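Local atomic coordinates of beta subunit of photoactivated adenylyl cyclase (Beggiatoa sp. PS, PDB entry 5M2A), a protein that probably converts ATP to cyclic AMP under the control of blue light, sensed through a flavin-binding BLUF domain joined to a cyclase catalytic domain. Residues A[217-222]-A[301-306]; A[221-226]-A[330-335]; A[198-203]-A[268-273]; A[289-294]-A[310-315]. All coordinates share one frame; numbering follows the deposited sequence. Where two conformers were deposited one is given.

Contact 1 (A[217-222]-A[301-306]); sequences AAIRTS and KCCQAQ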
loop_
_atom_site.group_PDB
_atom_site.type_symbol
_atom_site.label_atom_id
_atom_site.label_comp_id
_atom_site.label_asym_id
_atom_site.label_seq_id
_atom_site.Cartn_x
_atom_site.Cartn_y
_atom_site.Cartn_z
ATOM N N ALA A 217 -0.792 20.919 -14.104
ATOM C CA ALA A 217 -0.425 19.518 -14.314
ATOM C C ALA A 217 -1.566 18.577 -13.942
ATOM O O ALA A 217 -1.765 17.540 -14.594
ATOM C CB ALA A 217 0.826 19.163 -13.508
ATOM N N ALA A 218 -2.312 18.911 -12.887
ATOM C CA ALA A 218 -3.456 18.097 -12.474
ATOM C C ALA A 218 -4.558 18.088 -13.533
ATOM O O ALA A 218 -5.174 17.042 -13.798
ATOM C CB ALA A 218 -3.993 18.622 -11.144
ATOM N N ILE A 219 -4.841 19.242 -14.132
ATOM C CA ILE A 219 -5.844 19.305 -15.194
ATOM C C ILE A 219 -5.356 18.542 -16.422
ATOM O O ILE A 219 -6.095 17.757 -17.023
ATOM C CB ILE A 219 -6.162 20.772 -15.537
ATOM C CG1 ILE A 219 -6.671 21.510 -14.298
ATOM C CG2 ILE A 219 -7.151 20.859 -16.704
ATOM C CD1 ILE A 219 -7.981 20.996 -13.795
ATOM N N ARG A 220 -4.100 18.781 -16.813
ATOM C CA ARG A 220 -3.526 18.096 -17.976
ATOM C C ARG A 220 -3.484 16.586 -17.769
ATOM O O ARG A 220 -3.749 15.812 -18.701
ATOM C CB ARG A 220 -2.119 18.639 -18.254
ATOM C CG ARG A 220 -2.125 20.070 -18.694
ATOM C CD ARG A 220 -0.722 20.660 -18.825
ATOM N NE ARG A 220 -0.835 22.020 -19.348
ATOM C CZ ARG A 220 -0.051 23.027 -18.977
ATOM N NH1 ARG A 220 0.896 22.821 -18.077
ATOM N NH2 ARG A 220 -0.215 24.237 -19.496
ATOM N N THR A 221 -3.098 16.149 -16.572
ATOM C CA THR A 221 -3.189 14.736 -16.231
ATOM C C THR A 221 -4.576 14.191 -16.537
ATOM O O THR A 221 -4.728 13.166 -17.215
ATOM C CB THR A 221 -2.873 14.553 -14.750
ATOM O OG1 THR A 221 -1.482 14.800 -14.524
ATOM C CG2 THR A 221 -3.220 13.141 -14.312
ATOM N N SER A 222 -5.598 14.864 -16.016
ATOM C CA SER A 222 -6.972 14.399 -16.177
ATOM C C SER A 222 -7.364 14.331 -17.647
ATOM O O SER A 222 -7.991 13.362 -18.096
ATOM C CB SER A 222 -7.908 15.332 -15.407
ATOM O OG SER A 222 -7.504 15.395 -14.045
ATOM N N LYS A 301 -7.999 28.201 -8.779
ATOM C CA LYS A 301 -7.045 29.231 -8.387
ATOM C C LYS A 301 -5.597 28.748 -8.415
ATOM O O LYS A 301 -4.688 29.584 -8.442
ATOM C CB LYS A 301 -7.401 29.768 -6.993
ATOM C CG LYS A 301 -8.787 30.390 -6.949
ATOM C CD LYS A 301 -9.083 31.081 -5.629
ATOM C CE LYS A 301 -10.166 30.345 -4.863
ATOM N NZ LYS A 301 -10.766 31.196 -3.799
ATOM N N CYS A 302 -5.357 27.436 -8.412
ATOM C CA CYS A 302 -4.001 26.893 -8.534
ATOM C C CYS A 302 -3.500 26.814 -9.970
ATOM O O CYS A 302 -2.365 26.377 -10.188
ATOM C CB CYS A 302 -3.912 25.485 -7.950
ATOM S SG CYS A 302 -4.076 25.399 -6.174
ATOM N N CYS A 303 -4.317 27.167 -10.951
ATOM C CA CYS A 303 -3.931 27.052 -12.350
ATOM C C CYS A 303 -3.460 28.395 -12.877
ATOM O O CYS A 303 -4.032 29.438 -12.554
ATOM C CB CYS A 303 -5.096 26.550 -13.195
ATOM S SG CYS A 303 -5.675 24.956 -12.664
ATOM N N GLN A 304 -2.412 28.357 -13.698
ATOM C CA GLN A 304 -1.905 29.547 -14.359
ATOM C C GLN A 304 -2.172 29.563 -15.854
ATOM O O GLN A 304 -2.081 30.633 -16.465
ATOM C CB GLN A 304 -0.397 29.682 -14.111
ATOM C CG GLN A 304 -0.039 29.738 -12.634
ATOM C CD GLN A 304 1.306 29.115 -12.335
ATOM O OE1 GLN A 304 1.422 27.898 -12.197
ATOM N NE2 GLN A 304 2.335 29.949 -12.235
ATOM N N ALA A 305 -2.522 28.423 -16.450
ATOM C CA ALA A 305 -2.725 28.369 -17.888
ATOM C C ALA A 305 -4.071 28.985 -18.258
ATOM O O ALA A 305 -4.954 29.172 -17.415
ATOM C CB ALA A 305 -2.642 26.926 -18.394
ATOM N N GLN A 306 -4.220 29.291 -19.545
ATOM C CA GLN A 306 -5.421 29.957 -20.052
ATOM C C GLN A 306 -6.523 28.938 -20.353
ATOM O O GLN A 306 -7.004 28.802 -21.477
ATOM C CB GLN A 306 -5.084 30.785 -21.288
ATOM C CG GLN A 306 -4.083 31.902 -21.043
ATOM C CD GLN A 306 -4.650 33.025 -20.194
ATOM O OE1 GLN A 306 -5.772 33.485 -20.416
ATOM N NE2 GLN A 306 -3.874 33.472 -19.212
#
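Ala217 O, in the turn of helix 215-235 that carries Ile219 and Arg220 to Cys303 and Ala305, is gripped twice by one threonine. Thr221 N donates to Ala217 O at 2.8 Å, as in any helix, and Thr221 OG1 donates to Ala217 O over the same distance from the opposite face of the carbonyl, standing 35° above its plane. Ser222 repeats the pattern one residue on: Ser222 OG gives its proton to Ala218 O at 2.9 Å, while the backbone N of Ser222 comes to that oxygen from the other face. Both hydroxyls are thus turned back onto the helix, and no hydrogen bond links 217-222 with 301-306.

What bridges the two is van der Waals contact: one apolar touch and one guanidinium nitrogen against a methyl. Cys303 SG meets Ile219 CG1 at 3.9 Å. Ile219 holds CG1 anti to its carbonyl carbon (chi1 -59°), which swings the longer branch out to the sulfur; a second conformer was modelled, so the detail is less firm. Arg220 runs extended from CG to NE along the outside, and its NH2 comes obliquely to Ala305 CB at 3.8 Å. Trp307 packs on both Ile219 and Arg220.

Ile219 also rests on Leu251, Leu293 and Phe295 of the cyclase sheet. The polar tie to the loop comes from Asp216, whose carboxylate oxygens accept Gln304 N and Ala305 N. The chemistry therefore divides: one carboxylate fixes the loop backbone, while the sulfur of Cys303 against Ile219 and the Ala305 methyl against the guanidinium of Arg220 make the join by van der Waals contact alone.

Contact 2 (A[221-226]-A[330-335]); sequences TSLDII and NEAQKY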
loop_
_atom_site.group_PDB
_atom_site.type_symbol
_atom_site.label_atom_id
_atom_site.label_comp_id
_atom_site.label_asym_id
_atom_site.label_seq_id
_atom_site.Cartn_x
_atom_site.Cartn_y
_atom_site.Cartn_z
ATOM N N THR A 221 -3.098 16.149 -16.572
ATOM C CA THR A 221 -3.189 14.736 -16.231
ATOM C C THR A 221 -4.576 14.191 -16.537
ATOM O O THR A 221 -4.728 13.166 -17.215
ATOM C CB THR A 221 -2.873 14.553 -14.750
ATOM O OG1 THR A 221 -1.482 14.800 -14.524
ATOM C CG2 THR A 221 -3.220 13.141 -14.312
ATOM N N SER A 222 -5.598 14.864 -16.016
ATOM C CA SER A 222 -6.972 14.399 -16.177
ATOM C C SER A 222 -7.364 14.331 -17.647
ATOM O O SER A 222 -7.991 13.362 -18.096
ATOM C CB SER A 222 -7.908 15.332 -15.407
ATOM O OG SER A 222 -7.504 15.395 -14.045
ATOM N N LEU A 223 -7.062 15.387 -18.408
ATOM C CA LEU A 223 -7.414 15.383 -19.829
ATOM C C LEU A 223 -6.629 14.325 -20.591
ATOM O O LEU A 223 -7.160 13.684 -21.506
ATOM C CB LEU A 223 -7.163 16.765 -20.431
ATOM C CG LEU A 223 -7.959 17.875 -19.757
ATOM C CD1 LEU A 223 -7.471 19.242 -20.248
ATOM C CD2 LEU A 223 -9.446 17.691 -20.033
ATOM N N ASP A 224 -5.362 14.135 -20.236
ATOM C CA ASP A 224 -4.563 13.116 -20.908
ATOM C C ASP A 224 -5.110 11.723 -20.643
ATOM O O ASP A 224 -5.122 10.872 -21.547
ATOM C CB ASP A 224 -3.097 13.210 -20.467
ATOM C CG ASP A 224 -2.349 14.341 -21.159
ATOM O OD1 ASP A 224 -2.994 15.120 -21.897
ATOM O OD2 ASP A 224 -1.116 14.453 -20.962
ATOM N N ILE A 225 -5.559 11.461 -19.412
ATOM C CA ILE A 225 -6.211 10.188 -19.103
ATOM C C ILE A 225 -7.425 9.987 -19.995
ATOM O O ILE A 225 -7.586 8.946 -20.651
ATOM C CB ILE A 225 -6.631 10.140 -17.624
ATOM C CG1 ILE A 225 -5.414 10.162 -16.713
ATOM C CG2 ILE A 225 -7.481 8.900 -17.356
ATOM C CD1 ILE A 225 -4.528 9.028 -16.927
ATOM N N ILE A 226 -8.309 10.983 -20.000
ATOM C CA ILE A 226 -9.509 10.909 -20.828
ATOM C C ILE A 226 -9.135 10.679 -22.284
ATOM O O ILE A 226 -9.735 9.843 -22.977
ATOM C CB ILE A 226 -10.325 12.197 -20.650
ATOM C CG1 ILE A 226 -10.866 12.294 -19.219
ATOM C CG2 ILE A 226 -11.424 12.327 -21.726
ATOM C CD1 ILE A 226 -11.311 13.710 -18.852
ATOM N N ASN A 330 -13.516 23.628 -20.593
ATOM C CA ASN A 330 -14.206 23.323 -21.844
ATOM C C ASN A 330 -13.656 22.052 -22.487
ATOM O O ASN A 330 -14.412 21.255 -23.061
ATOM C CB ASN A 330 -14.079 24.511 -22.796
ATOM C CG ASN A 330 -14.869 24.323 -24.080
ATOM O OD1 ASN A 330 -14.299 24.269 -25.172
ATOM N ND2 ASN A 330 -16.183 24.228 -23.956
ATOM N N GLU A 331 -12.343 21.840 -22.395
ATOM C CA GLU A 331 -11.718 20.662 -22.995
ATOM C C GLU A 331 -12.231 19.344 -22.408
ATOM O O GLU A 331 -12.073 18.297 -23.046
ATOM C CB GLU A 331 -10.192 20.734 -22.830
ATOM C CG GLU A 331 -9.509 21.869 -23.591
ATOM C CD GLU A 331 -9.583 21.703 -25.103
ATOM O OE1 GLU A 331 -9.482 20.560 -25.591
ATOM O OE2 GLU A 331 -9.744 22.722 -25.809
ATOM N N ALA A 332 -12.837 19.361 -21.220
ATOM C CA ALA A 332 -13.328 18.137 -20.595
ATOM C C ALA A 332 -14.738 17.764 -21.045
ATOM O O ALA A 332 -15.301 16.785 -20.544
ATOM C CB ALA A 332 -13.297 18.258 -19.070
ATOM N N GLN A 333 -15.320 18.529 -21.967
ATOM C CA GLN A 333 -16.685 18.275 -22.408
ATOM C C GLN A 333 -16.803 16.888 -23.020
ATOM O O GLN A 333 -15.911 16.441 -23.748
ATOM C CB GLN A 333 -17.111 19.329 -23.433
ATOM C CG GLN A 333 -18.570 19.257 -23.835
ATOM C CD GLN A 333 -18.890 20.149 -25.026
ATOM O OE1 GLN A 333 -18.428 19.900 -26.144
ATOM N NE2 GLN A 333 -19.679 21.195 -24.790
ATOM N N LYS A 334 -17.915 16.212 -22.722
ATOM C CA LYS A 334 -18.181 14.875 -23.249
ATOM C C LYS A 334 -18.785 14.965 -24.645
ATOM O O LYS A 334 -19.745 15.711 -24.862
ATOM C CB LYS A 334 -19.142 14.112 -22.333
ATOM C CG LYS A 334 -18.564 13.712 -20.962
ATOM C CD LYS A 334 -19.682 13.191 -20.059
ATOM C CE LYS A 334 -19.181 12.756 -18.682
ATOM N NZ LYS A 334 -20.329 12.593 -17.732
ATOM N N TYR A 335 -18.221 14.215 -25.594
ATOM C CA TYR A 335 -18.811 14.156 -26.928
ATOM C C TYR A 335 -20.001 13.208 -26.988
ATOM O O TYR A 335 -20.594 13.040 -28.059
ATOM C CB TYR A 335 -17.758 13.746 -27.968
ATOM C CG TYR A 335 -17.341 12.288 -27.920
ATOM C CD1 TYR A 335 -16.420 11.837 -26.980
ATOM C CD2 TYR A 335 -17.852 11.367 -28.828
ATOM C CE1 TYR A 335 -16.032 10.506 -26.937
ATOM C CE2 TYR A 335 -17.469 10.035 -28.794
ATOM C CZ TYR A 335 -16.559 9.610 -27.846
ATOM O OH TYR A 335 -16.172 8.287 -27.808
#
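The 3-10 turn 330-332 lies against the flank of helix 215-235, with the CA atoms of Leu223 and Ala332 the nearest pair at 6.6 Å, and the turn is closed on itself by Gln333 N donating to Asn330 O at 3.1 Å. One leucine makes nearly the whole contact. With CG anti to the carbonyl carbon (chi1 -59°), Leu223 opens its fork onto the turn. Its CD2 methyl sits 3.9 Å from Ala332 CA, and the same Leu223 CD2 is 4.0 Å from Ala332 CB. The other methyl, Leu223 CD1, touches Glu331 CB at 4.0 Å, the two side chains crossing at about a right angle. Glu331 starts toward the helix but bends at chi2, which carries its carboxylate away, so that the leucine meets only the CB of that side chain, together with the backbone between Glu331 and Ala332.

Trp307 also packs on Leu223, and Ala332 is also tied by backbone hydrogen bonding to Ala292. Farther along, Tyr335 returns to the same helix, its hydroxyl hydrogen-bonded to Arg233 NH2 and its ring in a cation-pi contact with Lys230. The stretch that leaves strand 324-329 for the C-terminal helix 338-349 is thus laid along helix 215-235 in two successive steps. At the first of them no hydrogen bond crosses between the segments, and adhesion rests on the fit of two methyls to the turn, with the carboxylate kept at the edge.

Contact 3 (A[198-203]-A[268-273]); sequences VTKFIG and DHTLLG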
loop_
_atom_site.group_PDB
_atom_site.type_symbol
_atom_site.label_atom_id
_atom_site.label_comp_id
_atom_site.label_asym_id
_atom_site.label_seq_id
_atom_site.Cartn_x
_atom_site.Cartn_y
_atom_site.Cartn_z
ATOM N N VAL A 198 0.668 8.930 -6.847
ATOM C CA VAL A 198 -0.405 7.977 -6.583
ATOM C C VAL A 198 -0.345 7.568 -5.118
ATOM O O VAL A 198 0.732 7.270 -4.584
ATOM C CB VAL A 198 -0.290 6.751 -7.502
ATOM C CG1 VAL A 198 -1.328 5.695 -7.110
ATOM C CG2 VAL A 198 -0.489 7.150 -8.954
ATOM N N THR A 199 -1.495 7.566 -4.451
ATOM C CA THR A 199 -1.545 7.184 -3.043
ATOM C C THR A 199 -2.055 5.760 -2.854
ATOM O O THR A 199 -1.454 4.977 -2.113
ATOM C CB THR A 199 -2.417 8.173 -2.257
ATOM O OG1 THR A 199 -3.793 7.803 -2.379
ATOM C CG2 THR A 199 -2.254 9.585 -2.807
ATOM N N LYS A 200 -3.136 5.395 -3.539
ATOM C CA LYS A 200 -3.645 4.033 -3.437
ATOM C C LYS A 200 -4.701 3.824 -4.508
ATOM O O LYS A 200 -5.209 4.785 -5.095
ATOM C CB LYS A 200 -4.241 3.749 -2.049
ATOM C CG LYS A 200 -5.401 4.665 -1.685
ATOM C CD LYS A 200 -5.732 4.588 -0.184
ATOM C CE LYS A 200 -4.666 5.283 0.650
ATOM N NZ LYS A 200 -4.883 5.147 2.106
ATOM N N PHE A 201 -5.024 2.553 -4.743
ATOM C CA PHE A 201 -6.201 2.128 -5.495
ATOM C C PHE A 201 -7.281 1.692 -4.509
ATOM O O PHE A 201 -7.006 0.944 -3.565
ATOM C CB PHE A 201 -5.877 0.963 -6.437
ATOM C CG PHE A 201 -4.747 1.228 -7.382
ATOM C CD1 PHE A 201 -4.500 2.498 -7.861
ATOM C CD2 PHE A 201 -3.912 0.193 -7.787
ATOM C CE1 PHE A 201 -3.446 2.738 -8.742
ATOM C CE2 PHE A 201 -2.867 0.427 -8.652
ATOM C CZ PHE A 201 -2.631 1.696 -9.132
ATOM N N ILE A 202 -8.504 2.180 -4.712
ATOM C CA ILE A 202 -9.656 1.801 -3.895
ATOM C C ILE A 202 -10.732 1.280 -4.842
ATOM O O ILE A 202 -11.381 2.066 -5.544
ATOM C CB ILE A 202 -10.188 2.979 -3.065
ATOM C CG1 ILE A 202 -9.054 3.643 -2.295
ATOM C CG2 ILE A 202 -11.274 2.513 -2.107
ATOM C CD1 ILE A 202 -9.306 5.096 -2.017
ATOM N N GLY A 203 -10.930 -0.030 -4.868
ATOM C CA GLY A 203 -11.813 -0.561 -5.895
ATOM C C GLY A 203 -11.249 -0.217 -7.259
ATOM O O GLY A 203 -10.059 -0.403 -7.533
ATOM N N ASP A 268 -0.406 2.821 7.770
ATOM C CA ASP A 268 -0.297 3.232 6.403
ATOM C C ASP A 268 -0.096 4.695 6.236
ATOM O O ASP A 268 -0.214 5.449 7.137
ATOM C CB ASP A 268 -1.457 2.720 5.560
ATOM C CG ASP A 268 -1.026 2.337 4.106
ATOM O OD1 ASP A 268 0.147 2.424 3.712
ATOM O OD2 ASP A 268 -1.883 1.933 3.330
ATOM N N HIS A 269 0.259 5.059 5.037
ATOM C CA HIS A 269 0.400 6.401 4.661
ATOM C C HIS A 269 -1.015 6.828 4.314
ATOM O O HIS A 269 -1.653 6.206 3.526
ATOM C CB HIS A 269 1.132 6.460 3.381
ATOM C CG HIS A 269 1.335 7.834 2.886
ATOM N ND1 HIS A 269 0.747 8.297 1.744
ATOM C CD2 HIS A 269 2.071 8.852 3.378
ATOM C CE1 HIS A 269 1.118 9.538 1.539
ATOM N NE2 HIS A 269 1.912 9.902 2.524
ATOM N N THR A 270 -1.488 7.894 4.912
ATOM C CA THR A 270 -2.839 8.339 4.667
ATOM C C THR A 270 -2.863 9.854 4.457
ATOM O O THR A 270 -1.904 10.542 4.746
ATOM C CB THR A 270 -3.741 7.894 5.841
ATOM O OG1 THR A 270 -3.345 6.593 6.288
ATOM C CG2 THR A 270 -5.258 7.856 5.503
ATOM N N LEU A 271 -3.969 10.328 3.917
ATOM C CA LEU A 271 -4.216 11.725 3.706
ATOM C C LEU A 271 -5.549 11.952 4.335
ATOM O O LEU A 271 -6.478 11.286 4.032
ATOM C CB LEU A 271 -4.232 12.106 2.234
ATOM C CG LEU A 271 -2.959 11.947 1.429
ATOM C CD1 LEU A 271 -3.292 12.007 -0.035
ATOM C CD2 LEU A 271 -1.920 12.963 1.792
ATOM N N LEU A 272 -5.595 12.902 5.233
ATOM C CA LEU A 272 -6.785 13.222 6.012
ATOM C C LEU A 272 -7.187 14.651 5.717
ATOM O O LEU A 272 -6.368 15.562 5.864
ATOM C CB LEU A 272 -6.545 13.113 7.515
ATOM C CG LEU A 272 -6.208 11.833 8.265
ATOM C CD1 LEU A 272 -6.076 12.179 9.740
ATOM C CD2 LEU A 272 -7.253 10.760 8.052
ATOM N N GLY A 273 -8.445 14.852 5.362
ATOM C CA GLY A 273 -8.964 16.200 5.245
ATOM C C GLY A 273 -10.173 16.236 4.344
ATOM O O GLY A 273 -10.434 15.311 3.579
HETATM O O HOH W 1 -1.492 5.332 0.887
HETATM O O HOH W 2 -3.814 4.537 4.267
#
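Lys200 reaches for the strand 268-272 from a folded start: its CB points that way, and CG lies between the backbone N and the carbonyl carbon (chi1 60°), passing 3.6 Å from Thr199 OG1. CD carries the chain onward, and the bend at chi3 brings CE beside water 1, which donates to both Thr199 O and His269 O. At the tip, NZ stops 3.7 Å from His269 O and donates instead to water 2; the modelled 2.5 Å between Lys200 NZ and this water is short and doubtful. Water 2 in turn donates to His269 O at 2.8 Å and accepts from Thr270 OG1. The firmer partner of NZ is Phe201 O of the second subunit.

Beside the lysine, Thr199 CG2 packs on Leu271 CD1 at 3.8 Å. Both residues can face this way because Thr199 and Lys200 form a classic beta bulge opposite Met207. The strands cross at 93°, their axes 8.2 Å apart, too far for direct pairing. Phe201 N also bonds Asp268 OD2 of the second subunit, placing the site at the dimer interface, where class III cyclases build their active sites. Two waters thus carry the hydrogen bonding between the strands, and the lysine joins it to the partner subunit.

Contact 4 (A[289-294]-A[310-315]); sequences LPYALA and INLGAH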
loop_
_atom_site.group_PDB
_atom_site.type_symbol
_atom_site.label_atom_id
_atom_site.label_comp_id
_atom_site.label_asym_id
_atom_site.label_seq_id
_atom_site.Cartn_x
_atom_site.Cartn_y
_atom_site.Cartn_z
ATOM N N LEU A 289 -23.025 15.228 -15.178
ATOM C CA LEU A 289 -22.543 16.416 -15.851
ATOM C C LEU A 289 -22.158 16.111 -17.294
ATOM O O LEU A 289 -21.755 14.988 -17.617
ATOM C CB LEU A 289 -21.321 16.996 -15.127
ATOM C CG LEU A 289 -21.523 17.371 -13.665
ATOM C CD1 LEU A 289 -20.192 17.761 -13.048
ATOM C CD2 LEU A 289 -22.524 18.504 -13.557
ATOM N N PRO A 290 -22.254 17.093 -18.178
ATOM C CA PRO A 290 -21.794 16.887 -19.559
ATOM C C PRO A 290 -20.288 17.051 -19.697
ATOM O O PRO A 290 -19.785 17.332 -20.788
ATOM C CB PRO A 290 -22.560 17.962 -20.342
ATOM C CG PRO A 290 -22.814 19.038 -19.339
ATOM C CD PRO A 290 -22.993 18.362 -18.015
ATOM N N TYR A 291 -19.564 16.858 -18.590
ATOM C CA TYR A 291 -18.113 16.933 -18.541
ATOM C C TYR A 291 -17.581 15.775 -17.710
ATOM O O TYR A 291 -18.189 15.380 -16.713
ATOM C CB TYR A 291 -17.622 18.249 -17.903
ATOM C CG TYR A 291 -18.118 19.467 -18.630
ATOM C CD1 TYR A 291 -19.369 19.998 -18.360
ATOM C CD2 TYR A 291 -17.339 20.074 -19.603
ATOM C CE1 TYR A 291 -19.834 21.101 -19.034
ATOM C CE2 TYR A 291 -17.801 21.180 -20.295
ATOM C CZ TYR A 291 -19.044 21.688 -19.999
ATOM O OH TYR A 291 -19.512 22.785 -20.667
ATOM N N ALA A 292 -16.417 15.270 -18.106
ATOM C CA ALA A 292 -15.789 14.123 -17.454
ATOM C C ALA A 292 -14.812 14.515 -16.351
ATOM O O ALA A 292 -14.194 13.631 -15.737
ATOM C CB ALA A 292 -15.071 13.269 -18.499
ATOM N N LEU A 293 -14.641 15.812 -16.105
ATOM C CA LEU A 293 -13.742 16.329 -15.082
ATOM C C LEU A 293 -14.486 17.394 -14.292
ATOM O O LEU A 293 -15.087 18.290 -14.883
ATOM C CB LEU A 293 -12.485 16.934 -15.714
ATOM C CG LEU A 293 -11.575 17.771 -14.820
ATOM C CD1 LEU A 293 -10.972 16.883 -13.744
ATOM C CD2 LEU A 293 -10.489 18.432 -15.656
ATOM N N ALA A 294 -14.447 17.307 -12.969
ATOM C CA ALA A 294 -15.054 18.337 -12.135
ATOM C C ALA A 294 -14.112 18.698 -11.002
ATOM O O ALA A 294 -13.480 17.816 -10.419
ATOM C CB ALA A 294 -16.398 17.879 -11.554
ATOM N N ILE A 310 -15.409 26.759 -16.775
ATOM C CA ILE A 310 -16.859 26.744 -16.896
ATOM C C ILE A 310 -17.436 26.498 -15.513
ATOM O O ILE A 310 -17.068 25.522 -14.847
ATOM C CB ILE A 310 -17.326 25.668 -17.894
ATOM C CG1 ILE A 310 -16.895 26.050 -19.315
ATOM C CG2 ILE A 310 -18.838 25.490 -17.806
ATOM C CD1 ILE A 310 -17.217 25.013 -20.365
ATOM N N ASN A 311 -18.316 27.391 -15.070
ATOM C CA ASN A 311 -18.924 27.252 -13.754
ATOM C C ASN A 311 -20.145 26.344 -13.844
ATOM O O ASN A 311 -21.115 26.661 -14.544
ATOM C CB ASN A 311 -19.306 28.615 -13.187
ATOM C CG ASN A 311 -19.828 28.521 -11.772
ATOM O OD1 ASN A 311 -20.968 28.112 -11.542
ATOM N ND2 ASN A 311 -18.991 28.886 -10.810
ATOM N N LEU A 312 -20.102 25.228 -13.118
ATOM C CA LEU A 312 -21.180 24.252 -13.095
ATOM C C LEU A 312 -22.104 24.431 -11.895
ATOM O O LEU A 312 -22.860 23.512 -11.559
ATOM C CB LEU A 312 -20.598 22.838 -13.121
ATOM C CG LEU A 312 -19.751 22.570 -14.365
ATOM C CD1 LEU A 312 -19.137 21.184 -14.321
ATOM C CD2 LEU A 312 -20.606 22.745 -15.618
ATOM N N GLY A 313 -22.041 25.586 -11.232
ATOM C CA GLY A 313 -22.972 25.908 -10.168
ATOM C C GLY A 313 -22.594 25.273 -8.843
ATOM O O GLY A 313 -21.633 24.515 -8.720
ATOM N N ALA A 314 -23.380 25.606 -7.823
ATOM C CA ALA A 314 -23.156 25.069 -6.489
ATOM C C ALA A 314 -23.802 23.697 -6.344
ATOM O O ALA A 314 -24.931 23.473 -6.790
ATOM C CB ALA A 314 -23.705 26.024 -5.426
ATOM N N HIS A 315 -23.068 22.775 -5.720
ATOM C CA HIS A 315 -23.547 21.435 -5.418
ATOM C C HIS A 315 -23.181 21.098 -3.980
ATOM O O HIS A 315 -22.148 21.540 -3.470
ATOM C CB HIS A 315 -22.948 20.391 -6.371
ATOM C CG HIS A 315 -23.283 20.625 -7.810
ATOM N ND1 HIS A 315 -24.252 19.904 -8.473
ATOM C CD2 HIS A 315 -22.786 21.507 -8.709
ATOM C CE1 HIS A 315 -24.333 20.328 -9.723
ATOM N NE2 HIS A 315 -23.455 21.301 -9.890
#
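Tyr291 and Leu312 both set CG anti to the carbonyl carbon (chi1 -58° and -60°), which sends the phenol ring and the leucine fork toward each other between the two backbones. Leu312 divides its methyls: CD2 comes obliquely to Tyr291 CE1 at 3.9 Å, while Leu312 CD1 meets Leu289 CD1 at 3.8 Å. At the far end of the ring, Ile310 CD1 presses on Tyr291 OH at 3.2 Å, a tight fit, with the two side chains crossing at about a right angle. Strands 293-296 and 309-315 both pair antiparallel with strand 324-329 in the cyclase sheet, and Tyr291, in the loop just before strand 293-296, reaches to strand 309-315 and also touches Thr328 of the strand between them. With an alanine here the ring and hydroxyl are gone, which is likely to open a gap beside Ile310 CD1 and leave Leu312 CD2 without its aromatic neighbour. The chain turns around the leucine: Asn311 OD1 accepts Gly313 N at 2.8 Å in an Asx turn, the donor well above the carbonyl plane, and Gly313 takes a positive phi. His315 then swings its ring back, and NE2 donates to Leu312 O at 2.8 Å with the oxygen close to the ring plane.

In the fold
Contacts 1 and 2 use overlapping parts of helix 215-235, sharing Thr221 and Ser222, their centres 12 Å apart. Contact 4 touches both: Ser222 OG packs on Leu293 CD1 at 3.8 Å, and Lys334 NZ of contact 2 makes a probable hydrogen bond of 2.8 Å with Leu289 O. In sequence, contact 4 is nested inside the loop that contact 2 closes. Contact 3 stands apart, its centre 22 to 25 Å from the others, at the dimer interface. Its segment 198-203 runs directly into Asp204, which binds magnesium with Asp160 and Ile161, so contact 3 adjoins the metal site. The flavin mononucleotide pocket, built from residues between 10 and 96, includes none of the contact residues.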